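Local coordinates for protein acetylxylan esterase / glucomannan deacetylase (Cellvibrio japonicus, PDB 2W9X) that removes acetyl groups from plant cell wall polysaccharides, deacetylating glucomannan in strong preference to xylan, at residues 200-205 with 246-251; 143-148 with 239-244. One frame throughout, in Å; residues are numbered along the deposited sequence.

Contact 1 (200-205 with 246-251); sequences FGIVRN and TNDFST
The carboxylate of Asp248 is gripped by three successive backbone N-H groups of the 200-205 loop, joining, in an SGNH (GDSL-like) hydrolase, the loop that follows Gly199 to the turn of helix that holds Asn247. Asp248 OD1 takes two of them: Val203 N at 2.9 Å with a nearly straight N-H...O angle of 168°, on the syn lone pair, and Arg204 N at 2.8 Å from above the carboxylate plane. The other oxygen, OD2, accepts from Ile202 N at 2.9 Å, again through its syn lone pair but with a more bent bond. With chi1 at -61° the Asp248 carboxylate leaves the helix beside its own backbone N, and the three donors fix its rotation. This buried negative charge is probably stabilised by the converging N-H dipoles.

Arg204 returns the grip. Its extended side chain, CG anti to the backbone N (chi1 -177°), carries the guanidinium across to the backbone of 248-251, where NH1 donates to Asp248 O at 2.9 Å almost exactly in the guanidinium plane. The same nitrogen reaches Thr251 OG1 at 3.1 Å, tilted from that plane, while NE forms a salt bridge with Glu257. Packing is tight where Gly201 CA lies 3.2 Å from Asp248 OD2, leaving no room for a CB.

By similarity, Asn247 and neighbouring Gly199 stabilise the transition state, and the Asn247 side chain lies about 5 Å from that of the inferred nucleophile Ser151 at nearest atoms. A water molecule lies between the two backbones, within hydrogen-bonding distance of Phe200 O and accepting from Asn247 N at 3.1 Å.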
ATOM      1  N   PHE B 200      10.947 -22.054   0.059  1.00 37.07           N
ATOM      2  CA  PHE B 200       9.656 -22.193   0.759  1.00 36.55           C
ATOM      3  C   PHE B 200       8.613 -21.163   0.296  1.00 36.50           C
ATOM      4  O   PHE B 200       8.957 -20.060  -0.146  1.00 35.99           O
ATOM      5  CB  PHE B 200       9.822 -22.185   2.297  1.00 36.41           C
ATOM      6  CG  PHE B 200      10.415 -23.469   2.859  1.00 37.72           C
ATOM      7  CD1 PHE B 200       9.602 -24.562   3.150  1.00 36.56           C
ATOM      8  CD2 PHE B 200      11.804 -23.576   3.088  1.00 36.71           C
ATOM      9  CE1 PHE B 200      10.147 -25.758   3.658  1.00 37.16           C
ATOM     10  CE2 PHE B 200      12.362 -24.750   3.589  1.00 36.41           C
ATOM     11  CZ  PHE B 200      11.531 -25.849   3.885  1.00 37.06           C
ATOM     12  N   GLY B 201       7.341 -21.550   0.391  1.00 36.80           N
ATOM     13  CA  GLY B 201       6.229 -20.680  -0.001  1.00 36.58           C
ATOM     14  C   GLY B 201       5.203 -20.524   1.113  1.00 36.48           C
ATOM     15  O   GLY B 201       5.404 -21.015   2.219  1.00 36.50           O
ATOM     16  N   ILE B 202       4.115 -19.814   0.820  1.00 36.10           N
ATOM     17  CA  ILE B 202       2.931 -19.742   1.719  1.00 35.46           C
ATOM     18  C   ILE B 202       2.308 -21.114   2.003  1.00 35.77           C
ATOM     19  O   ILE B 202       2.075 -21.470   3.171  1.00 34.42           O
ATOM     20  CB  ILE B 202       1.845 -18.769   1.144  1.00 34.62           C
ATOM     21  CG1 ILE B 202       2.373 -17.331   1.119  1.00 34.09           C
ATOM     22  CG2 ILE B 202       0.492 -18.883   1.891  1.00 33.98           C
ATOM     23  CD1 ILE B 202       2.717 -16.737   2.472  1.00 35.26           C
ATOM     24  N   VAL B 203       2.015 -21.876   0.942  1.00 36.36           N
ATOM     25  CA  VAL B 203       1.442 -23.226   1.087  1.00 36.84           C
ATOM     26  C   VAL B 203       2.228 -24.250   0.283  1.00 37.24           C
ATOM     27  O   VAL B 203       2.253 -25.440   0.629  1.00 36.85           O
ATOM     28  CB  VAL B 203      -0.075 -23.324   0.651  1.00 37.72           C
ATOM     29  CG1 VAL B 203      -0.996 -22.580   1.633  1.00 37.85           C
ATOM     30  CG2 VAL B 203      -0.293 -22.851  -0.796  1.00 36.35           C
ATOM     31  N   ARG B 204       2.848 -23.777  -0.797  1.00 36.80           N
ATOM     32  CA  ARG B 204       3.515 -24.666  -1.762  1.00 36.68           C
ATOM     33  C   ARG B 204       4.971 -24.237  -1.918  1.00 36.22           C
ATOM     34  O   ARG B 204       5.256 -23.064  -2.092  1.00 36.65           O
ATOM     35  CB  ARG B 204       2.782 -24.650  -3.111  1.00 35.87           C
ATOM     36  CG  ARG B 204       3.372 -25.595  -4.154  1.00 35.77           C
ATOM     37  CD  ARG B 204       2.549 -25.556  -5.415  1.00 36.24           C
ATOM     38  NE  ARG B 204       3.066 -26.554  -6.334  1.00 36.57           N
ATOM     39  CZ  ARG B 204       3.770 -26.279  -7.427  1.00 37.69           C
ATOM     40  NH1 ARG B 204       3.995 -25.019  -7.776  1.00 35.43           N
ATOM     41  NH2 ARG B 204       4.230 -27.282  -8.184  1.00 38.93           N
ATOM     42  N   ASN B 205       5.902 -25.184  -1.834  1.00 36.16           N
ATOM     43  CA  ASN B 205       7.333 -24.849  -1.933  1.00 36.08           C
ATOM     44  C   ASN B 205       7.855 -25.123  -3.345  1.00 35.91           C
ATOM     45  O   ASN B 205       7.111 -25.651  -4.170  1.00 35.42           O
ATOM     46  CB  ASN B 205       8.108 -25.648  -0.878  1.00 36.05           C
ATOM     47  CG  ASN B 205       7.488 -25.530   0.508  1.00 35.96           C
ATOM     48  OD1 ASN B 205       7.206 -24.425   0.980  1.00 35.22           O
ATOM     49  ND2 ASN B 205       7.291 -26.663   1.172  1.00 33.60           N
ATOM     50  N   THR B 246       6.756 -16.813  -4.846  1.00 36.38           N
ATOM     51  CA  THR B 246       7.553 -17.277  -5.992  1.00 36.77           C
ATOM     52  C   THR B 246       7.589 -18.814  -6.003  1.00 36.72           C
ATOM     53  O   THR B 246       7.365 -19.444  -7.033  1.00 36.38           O
ATOM     54  CB  THR B 246       8.974 -16.663  -6.019  1.00 36.69           C
ATOM     55  OG1 THR B 246       8.876 -15.280  -6.396  1.00 37.64           O
ATOM     56  CG2 THR B 246       9.874 -17.395  -7.057  1.00 37.42           C
ATOM     57  N   ASN B 247       7.826 -19.413  -4.845  1.00 36.90           N
ATOM     58  CA  ASN B 247       7.874 -20.863  -4.787  1.00 37.40           C
ATOM     59  C   ASN B 247       6.501 -21.518  -4.903  1.00 37.22           C
ATOM     60  O   ASN B 247       6.392 -22.612  -5.464  1.00 38.16           O
ATOM     61  CB  ASN B 247       8.622 -21.331  -3.554  1.00 37.06           C
ATOM     62  CG  ASN B 247      10.083 -20.959  -3.618  1.00 38.70           C
ATOM     63  OD1 ASN B 247      10.618 -20.351  -2.697  1.00 40.75           O
ATOM     64  ND2 ASN B 247      10.725 -21.289  -4.732  1.00 34.80           N
ATOM     65  N   ASP B 248       5.456 -20.849  -4.426  1.00 37.31           N
ATOM     66  CA  ASP B 248       4.093 -21.370  -4.667  1.00 37.79           C
ATOM     67  C   ASP B 248       3.803 -21.474  -6.154  1.00 37.83           C
ATOM     68  O   ASP B 248       3.195 -22.448  -6.590  1.00 36.84           O
ATOM     69  CB  ASP B 248       3.007 -20.511  -3.993  1.00 37.53           C
ATOM     70  CG  ASP B 248       3.172 -20.458  -2.503  1.00 37.93           C
ATOM     71  OD1 ASP B 248       2.467 -21.224  -1.810  1.00 36.04           O
ATOM     72  OD2 ASP B 248       4.036 -19.671  -2.034  1.00 36.21           O
ATOM     73  N   PHE B 249       4.249 -20.472  -6.929  1.00 37.51           N
ATOM     74  CA  PHE B 249       3.737 -20.313  -8.304  1.00 37.89           C
ATOM     75  C   PHE B 249       4.737 -20.456  -9.456  1.00 37.75           C
ATOM     76  O   PHE B 249       4.327 -20.463 -10.607  1.00 37.38           O
ATOM     77  CB  PHE B 249       2.947 -18.996  -8.464  1.00 37.88           C
ATOM     78  CG  PHE B 249       1.797 -18.857  -7.504  1.00 38.51           C
ATOM     79  CD1 PHE B 249       0.710 -19.726  -7.561  1.00 38.99           C
ATOM     80  CD2 PHE B 249       1.805 -17.861  -6.544  1.00 39.05           C
ATOM     81  CE1 PHE B 249      -0.356 -19.597  -6.671  1.00 38.62           C
ATOM     82  CE2 PHE B 249       0.749 -17.731  -5.645  1.00 35.59           C
ATOM     83  CZ  PHE B 249      -0.335 -18.592  -5.721  1.00 38.84           C
ATOM     84  N   SER B 250       6.022 -20.620  -9.167  1.00 38.23           N
ATOM     85  CA  SER B 250       7.008 -20.579 -10.238  1.00 39.03           C
ATOM     86  C   SER B 250       6.992 -21.803 -11.171  1.00 39.38           C
ATOM     87  O   SER B 250       7.646 -21.800 -12.222  1.00 39.82           O
ATOM     88  CB  SER B 250       8.412 -20.396  -9.652  1.00 38.92           C
ATOM     89  OG  SER B 250       8.764 -21.519  -8.883  1.00 38.89           O
ATOM     90  N   THR B 251       6.261 -22.847 -10.773  1.00 39.59           N
ATOM     91  CA  THR B 251       6.222 -24.110 -11.500  1.00 38.26           C
ATOM     92  C   THR B 251       4.792 -24.607 -11.600  1.00 38.29           C
ATOM     93  O   THR B 251       3.917 -24.232 -10.806  1.00 37.48           O
ATOM     94  CB  THR B 251       7.062 -25.240 -10.824  1.00 38.90           C
ATOM     95  OG1 THR B 251       6.587 -25.456  -9.492  1.00 39.29           O
ATOM     96  CG2 THR B 251       8.557 -24.918 -10.794  1.00 37.72           C
TER
HETATM   97  O   HOH W   1       8.051 -18.178  -1.963  1.00 22.03           O

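Contact 2 (143-148 with 239-244)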
ATOM      1  N   ARG B 143      13.761   1.384  16.670  1.00 40.31           N
ATOM      2  CA  ARG B 143      13.231   0.853  15.424  1.00 40.01           C
ATOM      3  C   ARG B 143      13.513  -0.634  15.309  1.00 39.52           C
ATOM      4  O   ARG B 143      14.611  -1.103  15.641  1.00 39.19           O
ATOM      5  CB  ARG B 143      13.820   1.599  14.238  1.00 40.15           C
ATOM      6  CG  ARG B 143      13.492   3.063  14.260  1.00 41.80           C
ATOM      7  CD  ARG B 143      14.329   3.815  13.272  1.00 42.96           C
ATOM      8  NE  ARG B 143      14.021   5.236  13.339  1.00 46.02           N
ATOM      9  CZ  ARG B 143      14.510   6.155  12.517  1.00 46.44           C
ATOM     10  NH1 ARG B 143      15.348   5.817  11.550  1.00 46.03           N
ATOM     11  NH2 ARG B 143      14.155   7.420  12.670  1.00 48.54           N
ATOM     12  N   GLN B 144      12.492  -1.364  14.873  1.00 38.68           N
ATOM     13  CA  GLN B 144      12.571  -2.802  14.663  1.00 38.42           C
ATOM     14  C   GLN B 144      11.835  -3.168  13.377  1.00 38.53           C
ATOM     15  O   GLN B 144      10.713  -2.696  13.128  1.00 38.92           O
ATOM     16  CB  GLN B 144      11.958  -3.556  15.841  1.00 38.18           C
ATOM     17  CG  GLN B 144      12.683  -3.406  17.169  1.00 38.57           C
ATOM     18  CD  GLN B 144      12.020  -4.220  18.263  1.00 38.46           C
ATOM     19  OE1 GLN B 144      10.845  -4.599  18.149  1.00 37.46           O
ATOM     20  NE2 GLN B 144      12.765  -4.500  19.323  1.00 37.28           N
ATOM     21  N   ILE B 145      12.484  -3.995  12.556  1.00 37.79           N
ATOM     22  CA  ILE B 145      11.941  -4.436  11.275  1.00 37.37           C
ATOM     23  C   ILE B 145      12.193  -5.937  11.086  1.00 37.26           C
ATOM     24  O   ILE B 145      13.270  -6.449  11.413  1.00 36.84           O
ATOM     25  CB  ILE B 145      12.523  -3.624  10.065  1.00 36.52           C
ATOM     26  CG1 ILE B 145      11.819  -4.023   8.748  1.00 36.53           C
ATOM     27  CG2 ILE B 145      14.058  -3.763   9.993  1.00 36.57           C
ATOM     28  CD1 ILE B 145      11.946  -2.973   7.605  1.00 37.46           C
ATOM     29  N   GLU B 146      11.186  -6.638  10.570  1.00 37.47           N
ATOM     30  CA  GLU B 146      11.294  -8.067  10.336  1.00 37.01           C
ATOM     31  C   GLU B 146      11.083  -8.392   8.872  1.00 37.66           C
ATOM     32  O   GLU B 146      10.141  -7.877   8.248  1.00 38.64           O
ATOM     33  CB  GLU B 146      10.287  -8.834  11.208  1.00 36.78           C
ATOM     34  CG  GLU B 146      10.188 -10.315  10.863  1.00 35.52           C
ATOM     35  CD  GLU B 146       9.474 -11.132  11.919  1.00 38.95           C
ATOM     36  OE1 GLU B 146       9.181 -10.573  12.995  1.00 39.59           O
ATOM     37  OE2 GLU B 146       9.227 -12.336  11.680  1.00 37.15           O
ATOM     38  N   PHE B 147      11.954  -9.244   8.328  1.00 37.47           N
ATOM     39  CA  PHE B 147      11.809  -9.756   6.958  1.00 37.61           C
ATOM     40  C   PHE B 147      11.494 -11.230   6.980  1.00 37.63           C
ATOM     41  O   PHE B 147      12.232 -12.026   7.555  1.00 38.22           O
ATOM     42  CB  PHE B 147      13.068  -9.493   6.121  1.00 37.03           C
ATOM     43  CG  PHE B 147      13.278  -8.036   5.815  1.00 37.16           C
ATOM     44  CD1 PHE B 147      12.872  -7.509   4.603  1.00 36.05           C
ATOM     45  CD2 PHE B 147      13.833  -7.183   6.775  1.00 36.33           C
ATOM     46  CE1 PHE B 147      13.061  -6.137   4.302  1.00 36.26           C
ATOM     47  CE2 PHE B 147      14.015  -5.814   6.494  1.00 38.01           C
ATOM     48  CZ  PHE B 147      13.621  -5.294   5.251  1.00 36.20           C
ATOM     49  N   ILE B 148      10.373 -11.577   6.358  1.00 37.92           N
ATOM     50  CA  ILE B 148       9.904 -12.957   6.295  1.00 37.48           C
ATOM     51  C   ILE B 148       9.916 -13.341   4.830  1.00 37.46           C
ATOM     52  O   ILE B 148       9.439 -12.579   3.978  1.00 37.66           O
ATOM     53  CB  ILE B 148       8.470 -13.117   6.874  1.00 36.79           C
ATOM     54  CG1 ILE B 148       8.368 -12.522   8.296  1.00 37.19           C
ATOM     55  CG2 ILE B 148       8.071 -14.583   6.872  1.00 37.17           C
ATOM     56  CD1 ILE B 148       6.919 -12.520   8.885  1.00 37.02           C
ATOM     57  N   VAL B 239       7.512  -2.677  11.469  1.00 36.45           N
ATOM     58  CA  VAL B 239       7.405  -3.037  10.047  1.00 36.07           C
ATOM     59  C   VAL B 239       7.722  -4.509   9.827  1.00 35.87           C
ATOM     60  O   VAL B 239       8.721  -5.037  10.348  1.00 35.32           O
ATOM     61  CB  VAL B 239       8.308  -2.163   9.124  1.00 36.15           C
ATOM     62  CG1 VAL B 239       8.079  -2.515   7.641  1.00 35.59           C
ATOM     63  CG2 VAL B 239       8.045  -0.696   9.361  1.00 35.76           C
ATOM     64  N   ILE B 240       6.839  -5.171   9.075  1.00 35.64           N
ATOM     65  CA  ILE B 240       7.040  -6.564   8.676  1.00 36.01           C
ATOM     66  C   ILE B 240       6.933  -6.707   7.148  1.00 36.16           C
ATOM     67  O   ILE B 240       5.889  -6.393   6.560  1.00 36.36           O
ATOM     68  CB  ILE B 240       6.050  -7.525   9.382  1.00 35.99           C
ATOM     69  CG1 ILE B 240       6.151  -7.376  10.909  1.00 36.05           C
ATOM     70  CG2 ILE B 240       6.312  -8.958   8.929  1.00 34.44           C
ATOM     71  CD1 ILE B 240       5.130  -8.226  11.739  1.00 36.25           C
ATOM     72  N   VAL B 241       8.014  -7.170   6.527  1.00 35.63           N
ATOM     73  CA  VAL B 241       8.088  -7.304   5.078  1.00 35.99           C
ATOM     74  C   VAL B 241       8.070  -8.788   4.747  1.00 36.20           C
ATOM     75  O   VAL B 241       8.972  -9.541   5.143  1.00 37.41           O
ATOM     76  CB  VAL B 241       9.360  -6.623   4.498  1.00 35.63           C
ATOM     77  CG1 VAL B 241       9.414  -6.753   2.951  1.00 33.86           C
ATOM     78  CG2 VAL B 241       9.407  -5.159   4.919  1.00 34.86           C
ATOM     79  N   ILE B 242       7.037  -9.203   4.032  1.00 36.07           N
ATOM     80  CA  ILE B 242       6.866 -10.608   3.686  1.00 35.95           C
ATOM     81  C   ILE B 242       7.014 -10.749   2.174  1.00 36.29           C
ATOM     82  O   ILE B 242       6.307 -10.103   1.413  1.00 36.62           O
ATOM     83  CB  ILE B 242       5.496 -11.179   4.154  1.00 36.27           C
ATOM     84  CG1 ILE B 242       5.237 -10.810   5.623  1.00 35.50           C
ATOM     85  CG2 ILE B 242       5.463 -12.724   3.912  1.00 34.59           C
ATOM     86  CD1 ILE B 242       3.809 -11.143   6.155  1.00 35.25           C
ATOM     87  N   GLY B 243       7.937 -11.593   1.747  1.00 36.62           N
ATOM     88  CA  GLY B 243       8.123 -11.867   0.312  1.00 37.47           C
ATOM     89  C   GLY B 243       7.990 -13.367   0.115  1.00 37.73           C
ATOM     90  O   GLY B 243       8.970 -14.086   0.274  1.00 38.66           O
ATOM     91  N   LEU B 244       6.784 -13.836  -0.223  1.00 37.20           N
ATOM     92  CA  LEU B 244       6.520 -15.267  -0.399  1.00 37.14           C
ATOM     93  C   LEU B 244       5.491 -15.465  -1.513  1.00 37.37           C
ATOM     94  O   LEU B 244       4.540 -14.680  -1.634  1.00 38.17           O
ATOM     95  CB  LEU B 244       6.002 -15.888   0.931  1.00 36.60           C
ATOM     96  CG  LEU B 244       6.978 -16.079   2.112  1.00 35.56           C
ATOM     97  CD1 LEU B 244       6.249 -16.475   3.439  1.00 34.91           C
ATOM     98  CD2 LEU B 244       8.039 -17.134   1.755  1.00 35.58           C
TER
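Two neighbouring strands of the five-stranded parallel sheet of the catalytic domain meet here, with strand 144-148 running beside strand 239-243 at an angle of 12° and an axis separation of 4.7 Å. The register pairs Ile145 with Val239, Glu146 with Ile240, Phe147 with Val241 and Ile148 with Ile242. Four backbone hydrogen bonds alternate in direction, as parallel pairing requires: Glu146 N gives to Val239 O, Val241 N to Glu146 O at 2.8 Å, Ile148 N to Val241 O, and Gly243 N to Ile148 O at 2.9 Å. The Ile148 N bond is nearly straight, 176° at the hydrogen.

On the face bearing Ile145, Phe147, Val239 and Val241, the Phe147 ring lies alongside Val241, its CD1 3.6 Å from Val241 CB, in an oblique approach. Ile145 and Val239 also run side by side, CD1 of the former 3.9 Å from CG1 of the latter. Helix 180-187 covers this face at Ile145 and Phe147.

The opposite face centres on Ile148. Its CG1 stands beside the backbone N (chi1 -53°) and the chain continues extended, which places CD1 3.6 Å from Ile240 CG2 and 4.0 Å from Ile242 CG1, touching both. Helix 262-283 packs over Ile148 and Ile242. The buried Glu146 carboxylate on this face is satisfied outside the pair by Tyr219, Asn195 and Trp235. Hydrophobic strands packed between helices on both faces are characteristic of the alpha/beta/alpha sandwich of the SGNH hydrolases.

Contact 1 and contact 2 have centres 19 Å apart within the same SGNH-type catalytic domain, contact 2 in the parallel sheet and contact 1 beyond the C-terminal ends of its strands. Their segments alternate along the chain: 143-148, 200-205, 239-244, 246-251. Strand 239-243 leads almost directly into helix 246-249, while the 200-205 loop follows the edge strand 191-196, the other neighbour of strand 144-149. The contacts touch through Leu244, whose CD1 lies 3.7 Å from Ile202 CD1. Tyr269 of helix 262-283 also spans both, hydrogen-bonding Leu244 O and packing on Ile202 and Asp248. The sheet thus brings together Asn247 and Gly199, transition-state stabilisers by similarity, where the inferred nucleophile Ser151 follows strand 144-149.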